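Long-range contact in serine protease inhibitor infestin (Triatoma infestans, PDB 2ERW), which inhibits the blood-clotting protease factor XIIa through a Kazal-type domain, one piece of a longer secreted inhibitor: residues 14-19 with 42-47. Numbering follows the deposited sequence.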
ATOM      1  N   PRO A  14      -4.992   5.682  -0.701  1.00 21.81           N
ATOM      2  CA  PRO A  14      -3.684   5.207  -1.106  1.00 21.65           C
ATOM      3  C   PRO A  14      -2.586   5.517  -0.117  1.00 23.78           C
ATOM      4  O   PRO A  14      -2.560   6.558   0.503  1.00 22.01           O
ATOM      5  CB  PRO A  14      -3.393   5.951  -2.399  1.00 22.29           C
ATOM      6  CG  PRO A  14      -4.231   7.213  -2.278  1.00 22.14           C
ATOM      7  CD  PRO A  14      -5.501   6.748  -1.588  1.00 21.40           C
ATOM      8  N   VAL A  15      -1.797   4.489   0.135  1.00 21.65           N
ATOM      9  CA  VAL A  15      -0.666   4.638   1.034  1.00 21.85           C
ATOM     10  C   VAL A  15       0.527   3.995   0.395  1.00 21.31           C
ATOM     11  O   VAL A  15       0.395   3.113  -0.443  1.00 21.83           O
ATOM     12  CB  VAL A  15      -0.948   4.032   2.426  1.00 22.01           C
ATOM     13  CG1 VAL A  15      -2.043   4.802   3.103  1.00 23.03           C
ATOM     14  CG2 VAL A  15      -1.355   2.561   2.335  1.00 23.27           C
ATOM     15  N   CYS A  16       1.693   4.443   0.807  1.00 21.18           N
ATOM     16  CA  CYS A  16       2.905   4.010   0.182  1.00 21.62           C
ATOM     17  C   CYS A  16       3.622   3.088   1.110  1.00 21.30           C
ATOM     18  O   CYS A  16       3.902   3.444   2.248  1.00 21.34           O
ATOM     19  CB  CYS A  16       3.748   5.224  -0.127  1.00 21.99           C
ATOM     20  SG  CYS A  16       5.308   4.791  -0.880  1.00 21.91           S
ATOM     21  N   GLY A  17       3.927   1.898   0.617  1.00 21.01           N
ATOM     22  CA  GLY A  17       4.628   0.912   1.402  1.00 21.34           C
ATOM     23  C   GLY A  17       6.131   1.084   1.352  1.00 21.64           C
ATOM     24  O   GLY A  17       6.693   1.701   0.444  1.00 22.06           O
ATOM     25  N   SER A  18       6.781   0.474   2.326  1.00 20.86           N
ATOM     26  CA  SER A  18       8.214   0.512   2.403  1.00 21.18           C
ATOM     27  C   SER A  18       8.857  -0.255   1.256  1.00 21.67           C
ATOM     28  O   SER A  18      10.060  -0.152   1.042  1.00 22.32           O
ATOM     29  CB  SER A  18       8.646  -0.087   3.730  1.00 21.74           C
ATOM     30  OG  SER A  18       8.092  -1.375   3.900  1.00 21.57           O
ATOM     31  N   ASP A  19       8.057  -1.023   0.528  1.00 22.01           N
ATOM     32  CA  ASP A  19       8.524  -1.687  -0.674  1.00 22.52           C
ATOM     33  C   ASP A  19       8.473  -0.789  -1.897  1.00 22.53           C
ATOM     34  O   ASP A  19       8.809  -1.218  -3.009  1.00 23.11           O
ATOM     35  CB  ASP A  19       7.712  -2.961  -0.925  1.00 21.20           C
ATOM     36  CG  ASP A  19       6.226  -2.705  -1.040  1.00 22.26           C
ATOM     37  OD1 ASP A  19       5.772  -1.564  -0.853  1.00 21.33           O
ATOM     38  OD2 ASP A  19       5.519  -3.675  -1.346  1.00 21.96           O
ATOM     39  N   LEU A  42       3.847   0.897   6.310  1.00 21.35           N
ATOM     40  CA  LEU A  42       3.225   2.038   5.688  1.00 21.27           C
ATOM     41  C   LEU A  42       4.146   3.206   5.938  1.00 21.45           C
ATOM     42  O   LEU A  42       4.339   3.621   7.088  1.00 22.25           O
ATOM     43  CB  LEU A  42       1.858   2.250   6.319  1.00 20.98           C
ATOM     44  CG  LEU A  42       0.888   3.132   5.567  1.00 21.44           C
ATOM     45  CD1 LEU A  42      -0.433   2.999   6.263  1.00 22.58           C
ATOM     46  CD2 LEU A  42       1.329   4.587   5.541  1.00 24.16           C
ATOM     47  N   VAL A  43       4.748   3.722   4.878  1.00 21.72           N
ATOM     48  CA  VAL A  43       5.733   4.776   5.059  1.00 22.16           C
ATOM     49  C   VAL A  43       5.195   6.178   4.919  1.00 21.28           C
ATOM     50  O   VAL A  43       5.670   7.092   5.588  1.00 21.22           O
ATOM     51  CB  VAL A  43       6.994   4.541   4.196  1.00 23.74           C
ATOM     52  CG1 VAL A  43       7.606   3.200   4.523  0.75 25.47           C
ATOM     53  CG2 VAL A  43       6.703   4.651   2.762  0.75 24.84           C
ATOM     54  N   HIS A  44       4.200   6.364   4.065  1.00 21.24           N
ATOM     55  CA  HIS A  44       3.544   7.647   4.040  1.00 20.96           C
ATOM     56  C   HIS A  44       2.195   7.534   3.420  1.00 20.94           C
ATOM     57  O   HIS A  44       1.912   6.595   2.694  1.00 21.03           O
ATOM     58  CB  HIS A  44       4.396   8.727   3.353  1.00 21.43           C
ATOM     59  CG  HIS A  44       4.636   8.510   1.891  1.00 20.66           C
ATOM     60  ND1 HIS A  44       3.668   8.730   0.934  1.00 21.76           N
ATOM     61  CD2 HIS A  44       5.756   8.150   1.222  1.00 21.03           C
ATOM     62  CE1 HIS A  44       4.186   8.519  -0.267  1.00 22.13           C
ATOM     63  NE2 HIS A  44       5.449   8.161  -0.118  1.00 21.51           N
ATOM     64  N   GLU A  45       1.362   8.505   3.722  1.00 20.67           N
ATOM     65  CA  GLU A  45       0.077   8.601   3.142  1.00 20.61           C
ATOM     66  C   GLU A  45       0.212   8.938   1.677  1.00 21.19           C
ATOM     67  O   GLU A  45       1.147   9.626   1.276  1.00 21.19           O
ATOM     68  CB  GLU A  45      -0.681   9.707   3.863  1.00 21.03           C
ATOM     69  CG  GLU A  45      -2.159   9.652   3.631  1.00 19.90           C
ATOM     70  CD  GLU A  45      -2.757   8.473   4.329  1.00 21.47           C
ATOM     71  OE1 GLU A  45      -2.022   7.974   5.204  1.00 24.31           O
ATOM     72  OE2 GLU A  45      -3.896   8.078   3.968  1.00 21.46           O
ATOM     73  N   GLY A  46      -0.749   8.493   0.899  1.00 20.84           N
ATOM     74  CA  GLY A  46      -0.774   8.828  -0.514  1.00 21.17           C
ATOM     75  C   GLY A  46      -0.013   7.813  -1.313  1.00 22.05           C
ATOM     76  O   GLY A  46       0.643   6.930  -0.778  1.00 22.12           O
ATOM     77  N   ARG A  47      -0.090   7.950  -2.624  1.00 21.79           N
ATOM     78  CA  ARG A  47       0.650   7.031  -3.458  1.00 21.43           C
ATOM     79  C   ARG A  47       2.138   7.209  -3.294  1.00 22.10           C
ATOM     80  O   ARG A  47       2.616   8.303  -3.002  1.00 22.02           O
ATOM     81  CB  ARG A  47       0.327   7.267  -4.930  1.00 22.03           C
ATOM     82  CG  ARG A  47      -1.145   7.213  -5.243  1.00 21.81           C
ATOM     83  CD  ARG A  47      -1.351   6.993  -6.742  1.00 21.07           C
ATOM     84  NE  ARG A  47      -0.828   5.686  -7.130  1.00 20.53           N
ATOM     85  CZ  ARG A  47      -1.546   4.568  -7.120  1.00 20.98           C
ATOM     86  NH1 ARG A  47      -2.827   4.584  -6.783  1.00 21.69           N
ATOM     87  NH2 ARG A  47      -0.968   3.429  -7.447  1.00 20.65           N
TER
HETATM   88  O   HOH W   1      -4.468   8.258   1.361  1.00 11.63           O
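Cys16 is held at both ends of its backbone by 42-47. Cys16 N donates to His44 O at 2.9 Å, a nearly straight bond with an N-H...O angle of 167°. Cys16 O takes two donors from consecutive residues, a firm one from Val43 N at 2.8 Å and a weak one from His44 N at 3.5 Å. With Val43 and His44 both set against the one cysteine, this is a classic beta bulge in the antiparallel pairing. Two residues before Cys16, Pro14 O also serves two donors: Gly46 N, at a bent angle of 131°, and a water that bridges to Glu45 OE2. Gly46 has a positive phi at which a CB would jam against the preceding carbonyl oxygen.

The pairing lays the strand 42-43 beside 15-17 in the small Kazal fold, whose sheet packs against helix 26-35. On the helix side, Leu42 CG sits 3.7 Å from Val15 CB, the two side chains crossing at about a right angle, and both reach Leu29 of the helix. The other face carries Cys16, whose SG, anti to the backbone N (chi1 179°), is carried beside the His44 ring and on to its disulfide with Cys48, just past Arg47.

There the His44 ring lies over the cysteine: Cys16 CB makes a CH-pi contact 3.5 Å from the ring centroid, while SG approaches more obliquely. His44 ND1 donates to Glu45 O at 2.7 Å, the oxygen lying in the ring plane although the donor stands above the carbonyl plane, a bond that helps fix the ring's rotation. With an alanine here, the Cys16 methylene would probably be uncovered and Glu45 O left without its ND1 donor. Farther along, Ser18 OG is hydrogen-bonded to Lys41 N.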